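PDB 3NA7: HP0958 from Helicobacter pylori, which probably acts as a chaperone and post-transcriptional regulator in flagellar biogenesis and export, pairing a coiled-coil hairpin with a zinc-ribbon domain. Local coordinates for residues A[119-122]-A[123-127]; A[161-164]-A[165-169]; A[178-181]-A[182-186]. All blocks are in the same frame, centred on the assembly; numbering follows the deposited sequence.

Interaction 1: A[119-122]-A[123-127]; sequences EIKR and KSEKQ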
loop_
_atom_site.group_PDB
_atom_site.type_symbol
_atom_site.label_atom_id
_atom_site.label_comp_id
_atom_site.label_asym_id
_atom_site.label_seq_id
_atom_site.Cartn_x
_atom_site.Cartn_y
_atom_site.Cartn_z
ATOM N N GLU A 119 18.410 5.983 -25.197
ATOM C CA GLU A 119 17.528 6.039 -24.030
ATOM C C GLU A 119 16.502 4.897 -24.131
ATOM O O GLU A 119 16.242 4.215 -23.147
ATOM C CB GLU A 119 16.836 7.402 -23.962
ATOM C CG GLU A 119 16.261 7.798 -22.615
ATOM C CD GLU A 119 15.770 9.256 -22.576
ATOM O OE1 GLU A 119 14.943 9.575 -21.686
ATOM O OE2 GLU A 119 16.203 10.085 -23.423
ATOM N N ILE A 120 15.958 4.688 -25.329
ATOM C CA ILE A 120 15.023 3.610 -25.592
ATOM C C ILE A 120 15.638 2.264 -25.174
ATOM O O ILE A 120 15.033 1.511 -24.397
ATOM C CB ILE A 120 14.619 3.579 -27.069
ATOM C CG1 ILE A 120 13.669 4.724 -27.396
ATOM C CG2 ILE A 120 13.958 2.220 -27.467
ATOM C CD1 ILE A 120 13.594 5.031 -28.905
ATOM N N LYS A 121 16.848 1.992 -25.656
ATOM C CA LYS A 121 17.582 0.779 -25.332
ATOM C C LYS A 121 17.762 0.566 -23.816
ATOM O O LYS A 121 17.593 -0.562 -23.330
ATOM C CB LYS A 121 18.935 0.828 -26.024
ATOM C CG LYS A 121 19.536 -0.491 -26.449
ATOM C CD LYS A 121 20.478 -0.278 -27.669
ATOM C CE LYS A 121 21.216 -1.564 -28.074
ATOM N NZ LYS A 121 22.466 -1.828 -27.283
ATOM N N ARG A 122 18.104 1.626 -23.072
ATOM C CA ARG A 122 18.277 1.519 -21.615
ATOM C C ARG A 122 16.976 1.112 -20.943
ATOM O O ARG A 122 16.980 0.368 -19.961
ATOM C CB ARG A 122 18.815 2.800 -20.946
ATOM C CG ARG A 122 20.247 3.263 -21.312
ATOM C CD ARG A 122 21.241 2.118 -21.677
ATOM N NE ARG A 122 22.017 2.478 -22.878
ATOM C CZ ARG A 122 22.407 1.637 -23.843
ATOM N NH1 ARG A 122 22.123 0.341 -23.783
ATOM N NH2 ARG A 122 23.092 2.103 -24.887
ATOM N N LYS A 123 15.870 1.616 -21.465
ATOM C CA LYS A 123 14.570 1.279 -20.918
ATOM C C LYS A 123 14.227 -0.174 -21.201
ATOM O O LYS A 123 13.675 -0.828 -20.332
ATOM C CB LYS A 123 13.477 2.230 -21.420
ATOM C CG LYS A 123 13.641 3.681 -20.861
ATOM C CD LYS A 123 12.443 4.570 -21.202
ATOM C CE LYS A 123 12.652 6.021 -20.746
ATOM N NZ LYS A 123 12.570 6.210 -19.262
ATOM N N SER A 124 14.561 -0.668 -22.399
ATOM C CA SER A 124 14.327 -2.063 -22.773
ATOM C C SER A 124 15.191 -3.015 -21.927
ATOM O O SER A 124 14.732 -4.109 -21.570
ATOM C CB SER A 124 14.602 -2.303 -24.263
ATOM O OG SER A 124 13.706 -1.570 -25.073
ATOM N N GLU A 125 16.430 -2.602 -21.618
ATOM C CA GLU A 125 17.269 -3.341 -20.674
ATOM C C GLU A 125 16.645 -3.389 -19.287
ATOM O O GLU A 125 16.657 -4.440 -18.638
ATOM C CB GLU A 125 18.675 -2.754 -20.574
ATOM C CG GLU A 125 19.588 -3.133 -21.708
ATOM C CD GLU A 125 20.753 -2.143 -21.902
ATOM O OE1 GLU A 125 21.161 -1.952 -23.069
ATOM O OE2 GLU A 125 21.247 -1.550 -20.907
ATOM N N LYS A 126 16.097 -2.254 -18.836
ATOM C CA LYS A 126 15.449 -2.209 -17.530
ATOM C C LYS A 126 14.210 -3.106 -17.505
ATOM O O LYS A 126 13.967 -3.791 -16.520
ATOM C CB LYS A 126 15.093 -0.776 -17.120
ATOM C CG LYS A 126 14.305 -0.657 -15.815
ATOM C CD LYS A 126 15.168 -1.125 -14.625
ATOM C CE LYS A 126 14.486 -0.869 -13.296
ATOM N NZ LYS A 126 15.373 -1.327 -12.213
ATOM N N GLN A 127 13.457 -3.105 -18.596
ATOM C CA GLN A 127 12.323 -4.006 -18.745
ATOM C C GLN A 127 12.730 -5.489 -18.615
ATOM O O GLN A 127 12.015 -6.266 -17.954
ATOM C CB GLN A 127 11.619 -3.778 -20.072
ATOM C CG GLN A 127 10.850 -2.461 -20.152
ATOM C CD GLN A 127 10.199 -2.288 -21.499
ATOM O OE1 GLN A 127 10.822 -2.545 -22.531
ATOM N NE2 GLN A 127 8.910 -1.936 -21.507
#

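Interaction 2: A[161-164]-A[165-169]; sequences IIFK and KKEDL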
loop_
_atom_site.group_PDB
_atom_site.type_symbol
_atom_site.label_atom_id
_atom_site.label_comp_id
_atom_site.label_asym_id
_atom_site.label_seq_id
_atom_site.Cartn_x
_atom_site.Cartn_y
_atom_site.Cartn_z
ATOM N N ILE A 161 -13.348 -21.925 17.223
ATOM C CA ILE A 161 -13.335 -22.514 18.560
ATOM C C ILE A 161 -13.504 -21.422 19.622
ATOM O O ILE A 161 -14.300 -21.588 20.522
ATOM C CB ILE A 161 -12.055 -23.379 18.825
ATOM C CG1 ILE A 161 -12.102 -24.685 18.023
ATOM C CG2 ILE A 161 -11.883 -23.690 20.337
ATOM C CD1 ILE A 161 -10.696 -25.202 17.587
ATOM N N ILE A 162 -12.770 -20.317 19.527
ATOM C CA ILE A 162 -12.965 -19.211 20.477
ATOM C C ILE A 162 -14.437 -18.708 20.426
ATOM O O ILE A 162 -15.084 -18.612 21.462
ATOM C CB ILE A 162 -11.939 -18.065 20.303
ATOM C CG1 ILE A 162 -10.487 -18.587 20.514
ATOM C CG2 ILE A 162 -12.197 -16.955 21.308
ATOM C CD1 ILE A 162 -9.370 -17.697 19.892
ATOM N N PHE A 163 -14.977 -18.473 19.233
ATOM C CA PHE A 163 -16.359 -18.026 19.116
ATOM C C PHE A 163 -17.369 -19.025 19.723
ATOM O O PHE A 163 -18.267 -18.629 20.450
ATOM C CB PHE A 163 -16.734 -17.673 17.669
ATOM C CG PHE A 163 -18.036 -16.944 17.568
ATOM C CD1 PHE A 163 -18.099 -15.566 17.801
ATOM C CD2 PHE A 163 -19.210 -17.635 17.286
ATOM C CE1 PHE A 163 -19.314 -14.894 17.736
ATOM C CE2 PHE A 163 -20.440 -16.971 17.213
ATOM C CZ PHE A 163 -20.489 -15.606 17.440
ATOM N N LYS A 164 -17.204 -20.308 19.428
ATOM C CA LYS A 164 -18.016 -21.363 20.045
ATOM C C LYS A 164 -18.015 -21.262 21.587
ATOM O O LYS A 164 -19.064 -21.419 22.213
ATOM C CB LYS A 164 -17.541 -22.736 19.552
ATOM C CG LYS A 164 -18.082 -23.944 20.291
ATOM C CD LYS A 164 -19.413 -24.442 19.733
ATOM C CE LYS A 164 -19.851 -25.708 20.459
ATOM N NZ LYS A 164 -21.307 -25.647 20.765
ATOM N N LYS A 165 -16.853 -20.968 22.177
ATOM C CA LYS A 165 -16.720 -20.738 23.630
ATOM C C LYS A 165 -17.492 -19.506 24.063
ATOM O O LYS A 165 -18.111 -19.501 25.124
ATOM C CB LYS A 165 -15.248 -20.549 24.052
ATOM C CG LYS A 165 -14.456 -21.843 24.337
ATOM C CD LYS A 165 -12.952 -21.561 24.620
ATOM C CE LYS A 165 -12.683 -21.035 26.048
ATOM N NZ LYS A 165 -11.236 -20.678 26.271
ATOM N N LYS A 166 -17.425 -18.455 23.245
ATOM C CA LYS A 166 -18.166 -17.232 23.496
ATOM C C LYS A 166 -19.677 -17.516 23.533
ATOM O O LYS A 166 -20.371 -17.037 24.439
ATOM C CB LYS A 166 -17.834 -16.150 22.460
ATOM C CG LYS A 166 -18.469 -14.787 22.772
ATOM C CD LYS A 166 -18.429 -13.816 21.581
ATOM C CE LYS A 166 -19.277 -12.601 21.906
ATOM N NZ LYS A 166 -18.964 -11.428 21.078
ATOM N N GLU A 167 -20.163 -18.310 22.575
ATOM C CA GLU A 167 -21.572 -18.681 22.518
ATOM C C GLU A 167 -21.982 -19.284 23.861
ATOM O O GLU A 167 -22.945 -18.825 24.482
ATOM C CB GLU A 167 -21.848 -19.681 21.390
ATOM C CG GLU A 167 -21.661 -19.130 19.976
ATOM C CD GLU A 167 -21.924 -20.162 18.886
ATOM O OE1 GLU A 167 -21.388 -21.288 18.959
ATOM O OE2 GLU A 167 -22.672 -19.850 17.947
ATOM N N ASP A 168 -21.220 -20.288 24.303
ATOM C CA ASP A 168 -21.456 -20.978 25.572
ATOM C C ASP A 168 -21.497 -20.010 26.739
ATOM O O ASP A 168 -22.441 -20.054 27.529
ATOM C CB ASP A 168 -20.406 -22.064 25.816
ATOM C CG ASP A 168 -20.514 -23.223 24.834
ATOM O OD1 ASP A 168 -21.599 -23.416 24.239
ATOM O OD2 ASP A 168 -19.505 -23.954 24.656
ATOM N N LEU A 169 -20.513 -19.115 26.829
ATOM C CA LEU A 169 -20.522 -18.076 27.876
ATOM C C LEU A 169 -21.705 -17.079 27.784
ATOM O O LEU A 169 -22.294 -16.711 28.802
ATOM C CB LEU A 169 -19.192 -17.319 27.931
ATOM C CG LEU A 169 -17.911 -17.875 28.607
ATOM C CD1 LEU A 169 -17.464 -19.292 28.151
ATOM C CD2 LEU A 169 -16.756 -16.874 28.429
#

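Interaction 3: A[178-181]-A[182-186]; sequences YSFY and ERIRR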
loop_
_atom_site.group_PDB
_atom_site.type_symbol
_atom_site.label_atom_id
_atom_site.label_comp_id
_atom_site.label_asym_id
_atom_site.label_seq_id
_atom_site.Cartn_x
_atom_site.Cartn_y
_atom_site.Cartn_z
ATOM N N TYR A 178 -25.326 -8.612 28.788
ATOM C CA TYR A 178 -24.680 -8.833 27.522
ATOM C C TYR A 178 -24.873 -7.655 26.563
ATOM O O TYR A 178 -23.904 -7.183 25.950
ATOM C CB TYR A 178 -25.270 -10.088 26.936
ATOM C CG TYR A 178 -24.881 -10.369 25.528
ATOM C CD1 TYR A 178 -23.554 -10.600 25.163
ATOM C CD2 TYR A 178 -25.860 -10.460 24.557
ATOM C CE1 TYR A 178 -23.228 -10.898 23.841
ATOM C CE2 TYR A 178 -25.561 -10.733 23.277
ATOM C CZ TYR A 178 -24.258 -10.952 22.907
ATOM O OH TYR A 178 -24.050 -11.232 21.580
ATOM N N SER A 179 -26.115 -7.174 26.483
ATOM C CA SER A 179 -26.511 -6.098 25.576
ATOM C C SER A 179 -25.916 -4.770 25.957
ATOM O O SER A 179 -25.692 -3.911 25.110
ATOM C CB SER A 179 -28.027 -5.956 25.565
ATOM O OG SER A 179 -28.583 -7.035 24.854
ATOM N N PHE A 180 -25.705 -4.594 27.251
ATOM C CA PHE A 180 -25.086 -3.400 27.758
ATOM C C PHE A 180 -23.630 -3.428 27.296
ATOM O O PHE A 180 -23.093 -2.423 26.853
ATOM C CB PHE A 180 -25.180 -3.405 29.290
ATOM C CG PHE A 180 -24.934 -2.073 29.908
ATOM C CD1 PHE A 180 -25.947 -1.113 29.949
ATOM C CD2 PHE A 180 -23.685 -1.764 30.436
ATOM C CE1 PHE A 180 -25.716 0.152 30.523
ATOM C CE2 PHE A 180 -23.441 -0.506 31.015
ATOM C CZ PHE A 180 -24.459 0.455 31.055
ATOM N N TYR A 181 -23.011 -4.603 27.406
ATOM C CA TYR A 181 -21.698 -4.876 26.862
ATOM C C TYR A 181 -21.654 -4.615 25.344
ATOM O O TYR A 181 -20.866 -3.776 24.885
ATOM C CB TYR A 181 -21.272 -6.320 27.181
ATOM C CG TYR A 181 -19.980 -6.743 26.506
ATOM C CD1 TYR A 181 -18.768 -6.112 26.825
ATOM C CD2 TYR A 181 -19.965 -7.770 25.566
ATOM C CE1 TYR A 181 -17.571 -6.487 26.209
ATOM C CE2 TYR A 181 -18.782 -8.150 24.933
ATOM C CZ TYR A 181 -17.588 -7.506 25.265
ATOM O OH TYR A 181 -16.412 -7.873 24.664
ATOM N N GLU A 182 -22.507 -5.292 24.580
ATOM C CA GLU A 182 -22.523 -5.098 23.109
ATOM C C GLU A 182 -22.780 -3.660 22.656
ATOM O O GLU A 182 -22.130 -3.185 21.749
ATOM C CB GLU A 182 -23.451 -6.082 22.407
ATOM C CG GLU A 182 -22.960 -7.541 22.505
ATOM C CD GLU A 182 -21.698 -7.820 21.666
ATOM O OE1 GLU A 182 -21.605 -7.348 20.514
ATOM O OE2 GLU A 182 -20.800 -8.527 22.153
ATOM N N ARG A 183 -23.675 -2.941 23.319
ATOM C CA ARG A 183 -23.903 -1.535 22.943
ATOM C C ARG A 183 -22.605 -0.706 23.028
ATOM O O ARG A 183 -22.303 0.089 22.139
ATOM C CB ARG A 183 -25.008 -0.929 23.810
ATOM C CG ARG A 183 -25.284 0.568 23.563
ATOM C CD ARG A 183 -26.574 1.013 24.291
ATOM N NE ARG A 183 -26.472 0.818 25.740
ATOM C CZ ARG A 183 -27.444 1.047 26.626
ATOM N NH1 ARG A 183 -28.644 1.489 26.248
ATOM N NH2 ARG A 183 -27.206 0.831 27.908
ATOM N N ILE A 184 -21.826 -0.918 24.087
ATOM C CA ILE A 184 -20.555 -0.209 24.235
ATOM C C ILE A 184 -19.496 -0.713 23.253
ATOM O O ILE A 184 -18.724 0.070 22.688
ATOM C CB ILE A 184 -20.083 -0.158 25.725
ATOM C CG1 ILE A 184 -20.913 0.905 26.468
ATOM C CG2 ILE A 184 -18.568 0.133 25.808
ATOM C CD1 ILE A 184 -21.316 0.585 27.921
ATOM N N ARG A 185 -19.481 -2.018 23.021
ATOM C CA ARG A 185 -18.505 -2.622 22.118
ATOM C C ARG A 185 -18.620 -2.128 20.655
ATOM O O ARG A 185 -17.607 -2.020 19.931
ATOM C CB ARG A 185 -18.596 -4.145 22.205
ATOM C CG ARG A 185 -17.598 -4.857 21.337
ATOM C CD ARG A 185 -17.493 -6.320 21.677
ATOM N NE ARG A 185 -16.944 -7.058 20.539
ATOM C CZ ARG A 185 -17.587 -7.994 19.838
ATOM N NH1 ARG A 185 -18.825 -8.360 20.146
ATOM N NH2 ARG A 185 -16.960 -8.588 18.831
ATOM N N ARG A 186 -19.846 -1.820 20.229
ATOM C CA ARG A 186 -20.086 -1.215 18.921
ATOM C C ARG A 186 -19.069 -0.112 18.609
ATOM O O ARG A 186 -18.407 -0.157 17.559
ATOM C CB ARG A 186 -21.505 -0.657 18.848
ATOM C CG ARG A 186 -21.940 -0.270 17.458
ATOM C CD ARG A 186 -23.411 0.071 17.439
ATOM N NE ARG A 186 -23.789 0.798 16.229
ATOM C CZ ARG A 186 -24.096 0.220 15.067
ATOM N NH1 ARG A 186 -24.070 -1.106 14.930
ATOM N NH2 ARG A 186 -24.443 0.967 14.030
#

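Interaction 1: A[119-122]-A[123-127]
Lys123 N bonds back to Glu119 O at 3.1 Å, one turn earlier in helix 91-171. The CB and CG of Lys123 lie close to the carbonyl oxygens of Ile120 and Glu119. From there its chain leads away from the 119-122 segment, and its NZ forms a salt bridge with Glu54 of helix 24-85. The Glu119 carboxylate is nearby but not in contact: its OE1 stays 4.8 Å from Lys123 NZ.

Ser124 is next. Its N bonds to Ile120 O at 3.0 Å. The side chain turns back to the same oxygen, because OG sits anti to the carbonyl carbon, beside the backbone N (chi1 -64°). The Ser124 OG to Ile120 O bond is weak, at 3.4 Å. Ile120 O thus has one sound bond and one weak one from the same residue. Ser124 OG also has a weak bond from Lys55 of helix 24-85.

Glu125 carries the main side-chain contact. Its N bonds to Lys121 O at 2.9 Å, and its side chain lies alongside that of Arg122, pointing the same way. Arg122 bends at chi2 and chi3, which brings NH1 to 2.6 Å from Glu125 OE1. The carboxylate meets the guanidinium at its edge, but the two planes are turned 42° apart. The N-H points poorly, with an angle of 116° at the hydrogen. Lys121 CB lies over one face of the guanidinium, offset toward the rim. Lys121 NZ is 4.4 Å from Glu125 OE1, too far for a salt bridge.

Lys126 N bonds to Arg122 O.

This is a surface turn of the antiparallel coiled-coil hairpin. The Arg122–Glu125 pair is a salt bridge with a weak hydrogen bond, so its hold is probably largely electrostatic. Lys121 may add to the positive field around Glu125.

Interaction 2: A[161-164]-A[165-169]
Ile162 O accepts Lys166 N at 2.9 Å. Lys165 N bonds to Ile161 O at 3.1 Å. Glu167 N reaches Phe163 O at 2.9 Å.

The Phe163 ring has CG anti to its backbone N (chi1 -168°), and two later side chains meet it. Glu167 crosses it at about a right angle, with CG 3.7 Å from Phe163 CE2. The ring and carboxylate planes are 48° apart. Lys166 passes obliquely, its CD 4.1 Å from Phe163 CE1. The extended Lys166 chain then carries NZ beyond the ring to a salt bridge with Asp17.

The turn belongs to the last part of helix 91-171, the second long arm of the coiled-coil hairpin. Ile162 and Leu169 pack on helix 4-22, Ile162 against Leu16 and Ile20, and Leu169 against Glu12 and Leu16.

Lys164 is on the exposed side. It bends at chi2 and chi4, and its CD comes within 3.8 Å of Glu167 OE1. Its NZ stays 4.1 Å from Asp168 OD1; these are opposite charges beyond salt-bridge range, which may attract weakly.

Interaction 3: A[178-181]-A[182-186]
Tyr178 O accepts Glu182 N at 2.7 Å. The Glu182 side chain then folds over the Tyr178 ring. Its CG lies over one face, offset toward the rim, in a CH-pi contact 3.9 Å from the ring centroid. A bend at chi2 (-70°) turns the carboxylate toward Arg185. There OE2 uses its syn lone pair to take Arg185 NH1 at 2.8 Å. This salt bridge lies near the guanidinium plane. Lys166 of helix 91-171 is a long, weak second ion partner of OE2.

Tyr181 O accepts Arg185 N. The planes of the Tyr181 ring and the Arg185 guanidinium are 12° apart, but the contact is made by Arg185 CD, 3.5 Å from Tyr181 OH. That hydroxyl is satisfied by a hydrogen bond with Asp17 of helix 4-22.

These residues lie on helix 175-188, the short helix that follows the coiled-coil hairpin and precedes the strands and zinc-ribbon region. Tyr181 packs on Leu10, Ile13 and Ser14 of helix 4-22. The side chain of Ile184 lies about 10 Å from the bound zinc ion.

Ser179 O accepts Arg183 N, and Ser179 OG has a weak hydrogen bond with Pro175 O. Phe180 O receives Ile184 N in a weak bond of 3.4 Å. Phe180 CE2 also touches Ile184 CD1 at 3.9 Å, the two side chains lying side by side.

From the N terminus, the chain runs through helix 4-22 and helix 24-85 before reaching helix 91-171, which holds interactions 1 and 2. Interaction 3 follows on helix 175-188. Each contact closes a single helical turn. They come in series, so none nests in or crosses another. One side of interaction 1 meets helix 24-85. It lies on the far side of the chain's centre, with its centre about 60 Å from those of the other two. Interactions 2 and 3 have centres about 17 Å apart and touch through Lys166, near Glu182 and Arg185. Asp17 of helix 4-22 binds both Lys166 and Tyr181, tying the hairpin's end to helix 175-188.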